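Local coordinates for putative tagatose-6-phosphate ketose/aldose isomerase (Escherichia coli, PDB 3C3J), which is of unconfirmed function but belongs to the SIS-domain family, carrying two such alpha/beta domains in a single chain, at residues I20-R25 with M172-T177; I28-N33 with M180-A185; F219-W224 with L351-H356; I227-S232 with E241-V246. One frame throughout, in Å; residues are numbered along the deposited sequence.

Contact 1: residues I20-R25 with M172-T177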
loop_
_atom_site.group_PDB
_atom_site.type_symbol
_atom_site.label_atom_id
_atom_site.label_comp_id
_atom_site.label_asym_id
_atom_site.label_seq_id
_atom_site.Cartn_x
_atom_site.Cartn_y
_atom_site.Cartn_z
ATOM N N ILE A 20 -8.089 8.726 -23.287
ATOM C CA ILE A 20 -7.641 9.825 -22.436
ATOM C C ILE A 20 -8.443 11.080 -22.751
ATOM O O ILE A 20 -8.993 11.732 -21.855
ATOM C CB ILE A 20 -6.138 10.120 -22.587
ATOM C CG1 ILE A 20 -5.308 8.963 -22.034
ATOM C CG2 ILE A 20 -5.788 11.430 -21.868
ATOM C CD1 ILE A 20 -3.841 8.986 -22.495
ATOM N N ARG A 21 -8.552 11.408 -24.037
ATOM C CA ARG A 21 -9.181 12.672 -24.428
ATOM C C ARG A 21 -10.692 12.738 -24.168
ATOM O O ARG A 21 -11.208 13.832 -23.947
ATOM C CB ARG A 21 -8.880 12.986 -25.885
ATOM C CG ARG A 21 -7.428 13.302 -26.137
ATOM C CD ARG A 21 -7.231 13.695 -27.583
ATOM N NE ARG A 21 -5.858 14.085 -27.926
ATOM C CZ ARG A 21 -5.321 15.271 -27.647
ATOM N NH1 ARG A 21 -5.989 16.166 -26.949
ATOM N NH2 ARG A 21 -4.084 15.553 -28.039
ATOM N N HIS A 22 -11.403 11.606 -24.210
ATOM C CA HIS A 22 -12.855 11.603 -23.959
ATOM C C HIS A 22 -13.274 11.552 -22.480
ATOM O O HIS A 22 -14.463 11.470 -22.162
ATOM C CB HIS A 22 -13.603 10.568 -24.838
ATOM C CG HIS A 22 -13.447 9.124 -24.449
ATOM N ND1 HIS A 22 -13.322 8.679 -23.151
ATOM C CD2 HIS A 22 -13.481 8.008 -25.219
ATOM C CE1 HIS A 22 -13.275 7.357 -23.144
ATOM N NE2 HIS A 22 -13.360 6.927 -24.389
ATOM N N GLN A 23 -12.300 11.653 -21.578
ATOM C CA GLN A 23 -12.578 11.601 -20.139
ATOM C C GLN A 23 -13.505 12.702 -19.590
ATOM O O GLN A 23 -14.543 12.362 -18.991
ATOM C CB GLN A 23 -11.277 11.535 -19.372
ATOM C CG GLN A 23 -10.722 10.119 -19.349
ATOM C CD GLN A 23 -9.357 10.066 -18.700
ATOM O OE1 GLN A 23 -8.409 10.730 -19.162
ATOM N NE2 GLN A 23 -9.245 9.311 -17.618
ATOM N N PRO A 24 -13.168 13.999 -19.797
ATOM C CA PRO A 24 -14.065 15.043 -19.269
ATOM C C PRO A 24 -15.533 14.853 -19.703
ATOM O O PRO A 24 -16.444 14.922 -18.875
ATOM C CB PRO A 24 -13.434 16.350 -19.811
ATOM C CG PRO A 24 -12.060 16.021 -20.030
ATOM C CD PRO A 24 -12.000 14.607 -20.458
ATOM N N ARG A 25 -15.746 14.505 -20.963
ATOM C CA ARG A 25 -17.084 14.305 -21.467
ATOM C C ARG A 25 -17.741 13.094 -20.829
ATOM O O ARG A 25 -18.916 13.133 -20.479
ATOM C CB ARG A 25 -17.042 14.115 -22.981
ATOM C CG ARG A 25 -18.392 14.037 -23.645
ATOM C CD ARG A 25 -18.237 14.137 -25.108
ATOM N NE ARG A 25 -17.457 13.000 -25.590
ATOM C CZ ARG A 25 -17.076 12.838 -26.846
ATOM N NH1 ARG A 25 -17.373 13.742 -27.750
ATOM N NH2 ARG A 25 -16.393 11.765 -27.187
HETATM N N MSE A 172 -5.961 1.044 -18.453
HETATM C CA MSE A 172 -7.222 1.724 -18.162
HETATM C C MSE A 172 -6.993 3.212 -17.968
HETATM O O MSE A 172 -6.065 3.609 -17.275
HETATM C CB MSE A 172 -7.845 1.163 -16.894
HETATM C CG MSE A 172 -8.328 -0.267 -16.989
HETATM SE SE MSE A 172 -8.893 -0.882 -15.188
HETATM C CE MSE A 172 -10.397 0.344 -14.816
ATOM N N THR A 173 -7.831 4.029 -18.587
ATOM C CA THR A 173 -7.780 5.487 -18.427
ATOM C C THR A 173 -9.196 5.986 -18.091
ATOM O O THR A 173 -9.526 6.212 -16.897
ATOM C CB THR A 173 -7.177 6.184 -19.685
ATOM O OG1 THR A 173 -7.972 5.917 -20.849
ATOM C CG2 THR A 173 -5.725 5.711 -19.924
ATOM N N SER A 174 -10.039 6.151 -19.107
ATOM C CA SER A 174 -11.408 6.663 -18.847
ATOM C C SER A 174 -12.255 5.737 -17.975
ATOM O O SER A 174 -13.161 6.205 -17.286
ATOM C CB SER A 174 -12.170 7.001 -20.144
ATOM O OG SER A 174 -12.570 5.853 -20.873
ATOM N N SER A 175 -11.987 4.435 -17.995
ATOM C CA SER A 175 -12.741 3.495 -17.138
ATOM C C SER A 175 -12.492 3.841 -15.651
ATOM O O SER A 175 -13.436 4.111 -14.896
ATOM C CB SER A 175 -12.368 2.048 -17.453
ATOM O OG SER A 175 -10.968 1.863 -17.419
ATOM N N ILE A 176 -11.226 3.909 -15.264
ATOM C CA ILE A 176 -10.874 4.204 -13.885
ATOM C C ILE A 176 -11.383 5.593 -13.440
ATOM O O ILE A 176 -12.037 5.707 -12.420
ATOM C CB ILE A 176 -9.352 4.002 -13.562
ATOM C CG1 ILE A 176 -9.060 4.387 -12.102
ATOM C CG2 ILE A 176 -8.425 4.792 -14.475
ATOM C CD1 ILE A 176 -8.766 5.820 -11.847
ATOM N N THR A 177 -11.094 6.641 -14.197
ATOM C CA THR A 177 -11.514 7.982 -13.779
ATOM C C THR A 177 -13.050 8.120 -13.737
ATOM O O THR A 177 -13.601 8.756 -12.815
ATOM C CB THR A 177 -10.846 9.088 -14.615
ATOM O OG1 THR A 177 -11.215 8.936 -16.000
ATOM C CG2 THR A 177 -9.289 9.062 -14.392
#

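Contact 2: residues I28-N33 with M180-A185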
loop_
_atom_site.group_PDB
_atom_site.type_symbol
_atom_site.label_atom_id
_atom_site.label_comp_id
_atom_site.label_asym_id
_atom_site.label_seq_id
_atom_site.Cartn_x
_atom_site.Cartn_y
_atom_site.Cartn_z
ATOM N N ILE A 28 -19.038 13.730 -17.096
ATOM C CA ILE A 28 -20.295 14.464 -16.994
ATOM C C ILE A 28 -21.483 13.613 -17.483
ATOM O O ILE A 28 -22.541 13.655 -16.888
ATOM C CB ILE A 28 -20.182 15.855 -17.671
ATOM C CG1 ILE A 28 -19.074 16.655 -16.999
ATOM C CG2 ILE A 28 -21.480 16.623 -17.529
ATOM C CD1 ILE A 28 -19.127 16.615 -15.459
ATOM N N ARG A 29 -21.264 12.794 -18.508
ATOM C CA ARG A 29 -22.222 11.814 -18.956
ATOM C C ARG A 29 -22.566 10.857 -17.821
ATOM O O ARG A 29 -23.743 10.599 -17.578
ATOM C CB ARG A 29 -21.687 11.041 -20.169
ATOM C CG ARG A 29 -22.023 11.717 -21.479
ATOM C CD ARG A 29 -21.209 11.221 -22.658
ATOM N NE ARG A 29 -21.241 9.778 -22.914
ATOM C CZ ARG A 29 -22.242 9.118 -23.476
ATOM N NH1 ARG A 29 -22.122 7.815 -23.699
ATOM N NH2 ARG A 29 -23.388 9.722 -23.770
ATOM N N SER A 30 -21.561 10.385 -17.079
ATOM C CA SER A 30 -21.867 9.433 -16.020
ATOM C C SER A 30 -22.671 10.104 -14.887
ATOM O O SER A 30 -23.649 9.523 -14.383
ATOM C CB SER A 30 -20.622 8.779 -15.445
ATOM O OG SER A 30 -21.044 7.692 -14.644
ATOM N N LEU A 31 -22.247 11.304 -14.487
ATOM C CA LEU A 31 -22.898 12.023 -13.366
ATOM C C LEU A 31 -24.312 12.478 -13.709
ATOM O O LEU A 31 -25.196 12.433 -12.856
ATOM C CB LEU A 31 -22.030 13.204 -12.901
ATOM C CG LEU A 31 -20.966 12.840 -11.833
ATOM C CD1 LEU A 31 -20.181 11.573 -12.183
ATOM C CD2 LEU A 31 -20.027 14.017 -11.508
ATOM N N THR A 32 -24.539 12.878 -14.961
ATOM C CA THR A 32 -25.910 13.148 -15.420
ATOM C C THR A 32 -26.770 11.858 -15.444
ATOM O O THR A 32 -27.941 11.886 -15.094
ATOM C CB THR A 32 -25.960 14.001 -16.766
ATOM O OG1 THR A 32 -25.396 13.272 -17.830
ATOM C CG2 THR A 32 -25.150 15.247 -16.628
ATOM N N ASN A 33 -26.182 10.720 -15.784
ATOM C CA ASN A 33 -26.900 9.441 -15.634
ATOM C C ASN A 33 -27.286 9.128 -14.181
ATOM O O ASN A 33 -28.377 8.639 -13.892
ATOM C CB ASN A 33 -26.086 8.297 -16.196
ATOM C CG ASN A 33 -26.888 7.038 -16.318
ATOM O OD1 ASN A 33 -27.955 7.028 -16.960
ATOM N ND2 ASN A 33 -26.408 5.960 -15.690
HETATM N N MSE A 180 -14.322 6.287 -10.671
HETATM C CA MSE A 180 -13.969 7.040 -9.491
HETATM C C MSE A 180 -14.906 8.229 -9.243
HETATM O O MSE A 180 -15.383 8.434 -8.129
HETATM C CB MSE A 180 -12.523 7.527 -9.562
HETATM C CG MSE A 180 -12.096 8.228 -8.290
HETATM SE SE MSE A 180 -10.158 8.210 -8.073
HETATM C CE MSE A 180 -9.616 9.102 -9.774
ATOM N N ALA A 181 -15.144 9.015 -10.286
ATOM C CA ALA A 181 -16.063 10.161 -10.222
ATOM C C ALA A 181 -17.472 9.705 -9.881
ATOM O O ALA A 181 -18.164 10.352 -9.093
ATOM C CB ALA A 181 -16.067 10.915 -11.548
ATOM N N SER A 182 -17.887 8.579 -10.462
ATOM C CA SER A 182 -19.220 8.027 -10.174
ATOM C C SER A 182 -19.371 7.631 -8.695
ATOM O O SER A 182 -20.371 7.975 -8.057
ATOM C CB SER A 182 -19.546 6.849 -11.089
ATOM O OG SER A 182 -19.383 7.236 -12.449
ATOM N N CYS A 183 -18.385 6.918 -8.162
ATOM C CA CYS A 183 -18.407 6.508 -6.761
ATOM C C CYS A 183 -18.484 7.711 -5.817
ATOM O O CYS A 183 -19.308 7.728 -4.920
ATOM C CB CYS A 183 -17.202 5.636 -6.405
ATOM S SG CYS A 183 -17.388 4.824 -4.784
ATOM N N LEU A 184 -17.670 8.733 -6.068
ATOM C CA LEU A 184 -17.720 9.961 -5.288
ATOM C C LEU A 184 -19.126 10.587 -5.359
ATOM O O LEU A 184 -19.687 10.978 -4.328
ATOM C CB LEU A 184 -16.658 10.937 -5.793
ATOM C CG LEU A 184 -15.193 10.648 -5.483
ATOM C CD1 LEU A 184 -14.298 11.599 -6.326
ATOM C CD2 LEU A 184 -14.853 10.798 -3.973
ATOM N N ALA A 185 -19.717 10.617 -6.558
ATOM C CA ALA A 185 -21.025 11.238 -6.771
ATOM C C ALA A 185 -22.129 10.469 -6.099
ATOM O O ALA A 185 -23.090 11.064 -5.642
ATOM C CB ALA A 185 -21.333 11.402 -8.248
#

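Contact 3: residues F219-W224 with L351-H356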
loop_
_atom_site.group_PDB
_atom_site.type_symbol
_atom_site.label_atom_id
_atom_site.label_comp_id
_atom_site.label_asym_id
_atom_site.label_seq_id
_atom_site.Cartn_x
_atom_site.Cartn_y
_atom_site.Cartn_z
ATOM N N PHE A 219 6.273 15.603 -19.640
ATOM C CA PHE A 219 7.456 15.917 -18.845
ATOM C C PHE A 219 8.691 15.924 -19.757
ATOM O O PHE A 219 9.724 16.462 -19.361
ATOM C CB PHE A 219 7.674 14.927 -17.698
ATOM C CG PHE A 219 6.456 14.723 -16.817
ATOM C CD1 PHE A 219 5.671 15.788 -16.436
ATOM C CD2 PHE A 219 6.121 13.459 -16.356
ATOM C CE1 PHE A 219 4.543 15.607 -15.632
ATOM C CE2 PHE A 219 4.970 13.268 -15.555
ATOM C CZ PHE A 219 4.207 14.341 -15.203
ATOM N N GLY A 220 8.596 15.312 -20.944
ATOM C CA GLY A 220 9.694 15.326 -21.925
ATOM C C GLY A 220 10.263 13.952 -22.190
ATOM O O GLY A 220 9.728 12.952 -21.720
ATOM N N TYR A 221 11.358 13.905 -22.950
ATOM C CA TYR A 221 11.977 12.640 -23.365
ATOM C C TYR A 221 13.434 12.447 -22.909
ATOM O O TYR A 221 14.240 11.825 -23.615
ATOM C CB TYR A 221 11.896 12.493 -24.883
ATOM C CG TYR A 221 10.480 12.575 -25.435
ATOM C CD1 TYR A 221 9.538 11.586 -25.141
ATOM C CD2 TYR A 221 10.096 13.621 -26.277
ATOM C CE1 TYR A 221 8.254 11.644 -25.656
ATOM C CE2 TYR A 221 8.825 13.697 -26.784
ATOM C CZ TYR A 221 7.901 12.702 -26.477
ATOM O OH TYR A 221 6.638 12.755 -26.986
ATOM N N ALA A 222 13.766 12.939 -21.727
ATOM C CA ALA A 222 15.096 12.732 -21.149
ATOM C C ALA A 222 15.362 11.253 -20.869
ATOM O O ALA A 222 14.433 10.464 -20.703
ATOM C CB ALA A 222 15.269 13.570 -19.876
ATOM N N PRO A 223 16.641 10.859 -20.815
ATOM C CA PRO A 223 16.965 9.450 -20.663
ATOM C C PRO A 223 16.875 8.951 -19.198
ATOM O O PRO A 223 17.783 8.290 -18.692
ATOM C CB PRO A 223 18.384 9.383 -21.206
ATOM C CG PRO A 223 18.971 10.743 -20.870
ATOM C CD PRO A 223 17.843 11.708 -20.941
ATOM N N TRP A 224 15.767 9.246 -18.532
ATOM C CA TRP A 224 15.559 8.708 -17.192
ATOM C C TRP A 224 15.343 7.192 -17.256
ATOM O O TRP A 224 14.841 6.666 -18.258
ATOM C CB TRP A 224 14.393 9.407 -16.470
ATOM C CG TRP A 224 13.325 9.874 -17.368
ATOM C CD1 TRP A 224 12.578 9.113 -18.205
ATOM C CD2 TRP A 224 12.906 11.218 -17.558
ATOM N NE1 TRP A 224 11.704 9.893 -18.895
ATOM C CE2 TRP A 224 11.881 11.196 -18.518
ATOM C CE3 TRP A 224 13.289 12.439 -17.000
ATOM C CZ2 TRP A 224 11.227 12.343 -18.940
ATOM C CZ3 TRP A 224 12.647 13.588 -17.423
ATOM C CH2 TRP A 224 11.631 13.531 -18.384
ATOM N N LEU A 351 1.713 7.404 -22.094
ATOM C CA LEU A 351 1.379 7.125 -23.492
ATOM C C LEU A 351 2.527 7.574 -24.417
ATOM O O LEU A 351 2.945 6.814 -25.303
ATOM C CB LEU A 351 0.067 7.815 -23.862
ATOM C CG LEU A 351 -0.365 7.799 -25.336
ATOM C CD1 LEU A 351 -0.676 6.389 -25.854
ATOM C CD2 LEU A 351 -1.489 8.779 -25.581
HETATM N N MSE A 352 3.055 8.783 -24.185
HETATM C CA MSE A 352 4.108 9.358 -25.034
HETATM C C MSE A 352 5.495 8.761 -24.790
HETATM O O MSE A 352 6.296 8.647 -25.726
HETATM C CB MSE A 352 4.126 10.884 -24.912
HETATM C CG MSE A 352 2.800 11.555 -25.260
HETATM SE SE MSE A 352 1.909 10.914 -26.960
HETATM C CE MSE A 352 1.806 8.992 -26.770
ATOM N N GLN A 353 5.779 8.354 -23.561
ATOM C CA GLN A 353 6.976 7.562 -23.313
ATOM C C GLN A 353 6.923 6.247 -24.101
ATOM O O GLN A 353 7.916 5.834 -24.695
ATOM C CB GLN A 353 7.133 7.269 -21.816
ATOM C CG GLN A 353 7.482 8.494 -20.974
ATOM C CD GLN A 353 8.838 9.075 -21.317
ATOM O OE1 GLN A 353 8.940 10.168 -21.888
ATOM N NE2 GLN A 353 9.882 8.333 -21.008
ATOM N N SER A 354 5.761 5.598 -24.095
ATOM C CA SER A 354 5.558 4.326 -24.783
ATOM C C SER A 354 5.801 4.495 -26.277
ATOM O O SER A 354 6.546 3.728 -26.900
ATOM C CB SER A 354 4.124 3.845 -24.549
ATOM O OG SER A 354 3.855 2.598 -25.166
ATOM N N LEU A 355 5.165 5.507 -26.854
ATOM C CA LEU A 355 5.300 5.753 -28.281
ATOM C C LEU A 355 6.723 6.148 -28.642
ATOM O O LEU A 355 7.266 5.670 -29.651
ATOM C CB LEU A 355 4.316 6.830 -28.719
ATOM C CG LEU A 355 2.879 6.324 -28.785
ATOM C CD1 LEU A 355 1.922 7.463 -29.024
ATOM C CD2 LEU A 355 2.741 5.242 -29.866
ATOM N N HIS A 356 7.331 7.004 -27.820
ATOM C CA HIS A 356 8.706 7.476 -28.049
ATOM C C HIS A 356 9.721 6.339 -28.111
ATOM O O HIS A 356 10.694 6.397 -28.869
ATOM C CB HIS A 356 9.108 8.467 -26.967
ATOM C CG HIS A 356 10.464 9.058 -27.163
ATOM N ND1 HIS A 356 10.696 10.114 -28.018
ATOM C CD2 HIS A 356 11.660 8.750 -26.607
ATOM C CE1 HIS A 356 11.981 10.429 -27.986
ATOM N NE2 HIS A 356 12.588 9.613 -27.142
HETATM O O HOH W 1 14.806 11.522 -26.517
#

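Contact 4: residues I227-S232 with E241-V246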
loop_
_atom_site.group_PDB
_atom_site.type_symbol
_atom_site.label_atom_id
_atom_site.label_comp_id
_atom_site.label_asym_id
_atom_site.label_seq_id
_atom_site.Cartn_x
_atom_site.Cartn_y
_atom_site.Cartn_z
ATOM N N ILE A 227 11.265 6.440 -12.525
ATOM C CA ILE A 227 10.321 7.486 -12.224
ATOM C C ILE A 227 9.673 7.209 -10.877
ATOM O O ILE A 227 9.343 6.065 -10.562
ATOM C CB ILE A 227 9.258 7.669 -13.345
ATOM C CG1 ILE A 227 8.332 8.838 -13.006
ATOM C CG2 ILE A 227 8.470 6.409 -13.596
ATOM C CD1 ILE A 227 7.544 9.350 -14.192
ATOM N N VAL A 228 9.539 8.262 -10.079
ATOM C CA VAL A 228 8.885 8.178 -8.795
ATOM C C VAL A 228 7.793 9.227 -8.744
ATOM O O VAL A 228 8.061 10.423 -8.959
ATOM C CB VAL A 228 9.820 8.440 -7.593
ATOM C CG1 VAL A 228 9.024 8.133 -6.250
ATOM C CG2 VAL A 228 11.086 7.638 -7.711
ATOM N N TYR A 229 6.574 8.777 -8.447
ATOM C CA TYR A 229 5.472 9.700 -8.159
ATOM C C TYR A 229 5.201 9.756 -6.673
ATOM O O TYR A 229 5.125 8.704 -6.018
ATOM C CB TYR A 229 4.192 9.264 -8.890
ATOM C CG TYR A 229 4.201 9.471 -10.391
ATOM C CD1 TYR A 229 3.812 10.691 -10.951
ATOM C CD2 TYR A 229 4.509 8.426 -11.250
ATOM C CE1 TYR A 229 3.773 10.876 -12.334
ATOM C CE2 TYR A 229 4.477 8.589 -12.621
ATOM C CZ TYR A 229 4.104 9.821 -13.163
ATOM O OH TYR A 229 4.060 9.977 -14.524
ATOM N N LEU A 230 5.003 10.967 -6.151
ATOM C CA LEU A 230 4.753 11.204 -4.716
ATOM C C LEU A 230 3.475 11.998 -4.500
ATOM O O LEU A 230 3.201 12.979 -5.205
ATOM C CB LEU A 230 5.932 11.945 -4.062
ATOM C CG LEU A 230 7.343 11.354 -4.185
ATOM C CD1 LEU A 230 8.435 12.277 -3.612
ATOM C CD2 LEU A 230 7.393 9.979 -3.512
ATOM N N GLY A 231 2.659 11.544 -3.551
ATOM C CA GLY A 231 1.433 12.250 -3.172
ATOM C C GLY A 231 1.038 11.884 -1.753
ATOM O O GLY A 231 1.194 10.737 -1.349
ATOM N N SER A 232 0.523 12.852 -1.004
ATOM C CA SER A 232 0.150 12.629 0.392
ATOM C C SER A 232 -1.256 12.073 0.511
ATOM O O SER A 232 -2.133 12.351 -0.320
ATOM C CB SER A 232 0.257 13.924 1.226
ATOM O OG SER A 232 1.596 14.372 1.345
ATOM N N GLU A 241 -1.225 4.694 -9.278
ATOM C CA GLU A 241 -1.781 4.539 -10.632
ATOM C C GLU A 241 -0.853 5.119 -11.713
ATOM O O GLU A 241 -0.687 4.526 -12.794
ATOM C CB GLU A 241 -3.150 5.231 -10.689
ATOM C CG GLU A 241 -3.830 5.334 -12.063
ATOM C CD GLU A 241 -3.842 4.039 -12.881
ATOM O OE1 GLU A 241 -3.619 2.929 -12.319
ATOM O OE2 GLU A 241 -4.113 4.146 -14.102
ATOM N N SER A 242 -0.304 6.303 -11.433
ATOM C CA SER A 242 0.632 6.969 -12.322
ATOM C C SER A 242 1.862 6.112 -12.564
ATOM O O SER A 242 2.301 5.958 -13.704
ATOM C CB SER A 242 1.022 8.329 -11.755
ATOM O OG SER A 242 -0.091 9.190 -11.676
ATOM N N ALA A 243 2.406 5.540 -11.499
ATOM C CA ALA A 243 3.571 4.668 -11.619
ATOM C C ALA A 243 3.209 3.431 -12.452
ATOM O O ALA A 243 3.956 3.054 -13.332
ATOM C CB ALA A 243 4.112 4.295 -10.237
ATOM N N LEU A 244 2.056 2.807 -12.181
ATOM C CA LEU A 244 1.694 1.592 -12.902
ATOM C C LEU A 244 1.513 1.864 -14.413
ATOM O O LEU A 244 1.905 1.039 -15.250
ATOM C CB LEU A 244 0.425 0.975 -12.323
ATOM C CG LEU A 244 0.051 -0.362 -12.968
ATOM C CD1 LEU A 244 1.218 -1.367 -12.876
ATOM C CD2 LEU A 244 -1.239 -0.890 -12.340
ATOM N N LYS A 245 0.928 3.005 -14.765
ATOM C CA LYS A 245 0.765 3.362 -16.175
ATOM C C LYS A 245 2.099 3.387 -16.929
ATOM O O LYS A 245 2.195 2.830 -18.019
ATOM C CB LYS A 245 0.066 4.715 -16.345
ATOM C CG LYS A 245 -1.424 4.661 -16.230
ATOM C CD LYS A 245 -1.995 3.938 -17.408
ATOM C CE LYS A 245 -3.372 3.449 -17.122
ATOM N NZ LYS A 245 -3.501 2.441 -16.015
ATOM N N VAL A 246 3.104 4.028 -16.338
ATOM C CA VAL A 246 4.468 4.100 -16.905
ATOM C C VAL A 246 5.044 2.727 -17.104
ATOM O O VAL A 246 5.642 2.404 -18.135
ATOM C CB VAL A 246 5.453 4.771 -15.897
ATOM C CG1 VAL A 246 6.947 4.447 -16.254
ATOM C CG2 VAL A 246 5.190 6.214 -15.832
#

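Contact 1: residues I20-R25 with M172-T177
Thr177 OG1 lies next to the amide end of Gln23 and is hydrogen-bonded by two groups: it takes a hydrogen bond from the indole NE1 of Trp27 and gives a weak one, 3.3 Å long, from Thr177 OG1 to Thr173 O. The motif is a helix start set against a break between helices. Thr173 occupies the N-cap position of helix 174-187 in the first SIS domain, and His22 interrupts the path from helix 15-21 to helix 23-49. With OG1 placed between its backbone N and carbonyl carbon (chi1 61°), Thr177 keeps its hydroxyl close to the backbone of the preceding turn.

Gln23 reaches across with its chain extended beyond CG. Its aliphatic part lies against the first turn of the other helix, Gln23 CG being 3.5 Å from Ser174 CB. Asp167 binds this helix start at three points, bonding through its carboxylate to Thr173 N and to the hydroxyls of Ser174 and Ser175. The Ser174 hydroxyl is thus taken up by Asp167, not by segment 20-25, and all the touching residues are buried.

At Ile20 the contact turns apolar. Ile20, whose side chain also meets helix 335-356 at Thr348, crosses Thr173 at about a right angle, with Ile20 CG1 3.9 Å from Thr173 CG2.

Contact 2: residues I28-N33 with M180-A185
Leu31 supplies the apolar half of this contact, in which helix 23-49 runs beside helix 174-187. The axes of the two segments approach to 9.4 Å, with 30° between their N-to-C directions, so the segments run roughly parallel. The end of the leucine enters between two alanines one turn apart. Leu31 CG approaches Ala185 CB to 3.9 Å, while the branch Leu31 CD1 rests 4.2 Å from Ala181 CB and also lies over the intervening backbone near Ala181 O. Because both alanines point toward helix 23-49 and end at CB, a single branched side chain spans the interval between them. Phe197 adds to the packing on Leu31, and Phe340 of helix 335-356 touches Ala181.

The polar part consists of two hydroxyls. Ser30 OG and Ser182 OG lie 2.8 Å apart, and Ser182 OG is hydrogen-bonded to Thr178 O in its own helix. Two torsions produce the meeting: Ser30 sends its hydroxyl outward from its helix, with OG anti to the backbone N (chi1 -168°), whereas Ser182 holds OG beside its own N (chi1 -54°), near the preceding turn. Met161 packs against both serines.

Backbone bonds stay within each helix, as in the 3.0 Å link from Ala185 N to Ala181 O, and Ala185 O is taken up by Arg38 NH2. Small residues and one leucine are consistent with the close spacing of these segments. The two hydroxyls, buried away from solvent, lie close enough to pair, though this is not settled, while Ser182 OG has a partner in the carbonyl of Thr178.

Contact 3: residues F219-W224 with L351-H356
Tyr221 and His356 form an offset stack, their ring centroids 4.1 Å apart and their planes only 10° from parallel. The overlap is displaced toward the ring rims: Tyr221 CD1 lies 3.4 Å from His356 CG, over one face of the imidazole. Tyr221 CB adds a CH-pi contact, 3.9 Å from the centroid of the His356 ring. The histidine gets there by extending CG anti to its backbone N (chi1 -177°), which carries the ring across to the loop.

Packing continues inward along the tyrosine. Met352 lies side by side with it, Met352 O approaching the ring edge at 3.6 Å from Tyr221 CE1, and the phenol OH is hydrogen-bonded to Ser215 O. One residue on, Gln353 folds back, bent at chi2, to bring its amide end between Gly220 O and the edge of the buried Trp224 indole. That indole in turn meets Leu277 of strand 276-281.

Against this tight ring-on-ring overlap stands the outer NE2 edge of the exposed imidazole, where a water takes the place of direct contact. It donates to Tyr221 O at 3.0 Å and hydrogen-bonds to His356 NE2 at the same length. Farther along the loop, an inverse gamma turn is centred on Pro223.

The arrangement belongs to the second SIS domain, an alpha/beta fold: the loop leading into its strand 226-231 is laid against the C-terminal end of helix 335-356.

Contact 4: residues I227-S232 with E241-V246
Ser242 CB stands almost squarely over the centre of the Tyr229 ring, 3.4 Å from its centroid and 6° off the ring normal, in a CH-pi contact. This is the strand-helix face of a beta-alpha-beta unit in the second SIS domain, made of strand 226-231, helix 235-249 and strand 255-259. Strand and helix segments run nearly antiparallel, their axes 8.1 Å apart.

The ring is the main bump of the strand, and it lies against the turn of helix from Ser242 to Val246. Tyr229 CD2 comes to 3.6 Å from Ala243 N, while Val246 CG2 sits at the ring edge. The Ser242 hydroxyl turns away to Ala238 O, so the serine offers the ring its methylene carbon.

One turn further along, Val246 is the bump of the helix. Its CG2 enters the hollow between two side chains of the strand, 4.0 Å from Ile227 CG2 and 4.1 Å from Tyr229 CE2, while Val246 CG1 lies closer to the isoleucine, 3.6 Å from Ile227 CG2. Phe349 of helix 335-356 packs on both Ile227 and Tyr229.

The ends of two other helix side chains lead away from the strand and join each other. Lys245 NZ makes a 2.6 Å salt bridge to Glu241 OE2, meeting it on the syn side 19° out of the carboxylate plane, while Glu241 OE1 is hydrogen-bonded to Thr63 OG1.

Contacts 1, 2 and 4 are buried, whereas contact 3 is partly buried, its centre about 22 Å from the centre of the chain, and includes a water. Contacts 1 and 2 join the same two helices, 23-49 and 174-187; the first is mainly polar, while the second combines leucine-alanine packing with one pair of serine hydroxyls. Contacts 3 and 4 both belong to the second SIS domain and meet where Phe219 CE2 lies 3.6 Å from Tyr229 OH, yet one stacks rings near solvent and the other sets a ring against a helix in the interior. Ile20 of contact 1 packs on Leu351 of contact 3, tying helix 15-21 to helix 335-356.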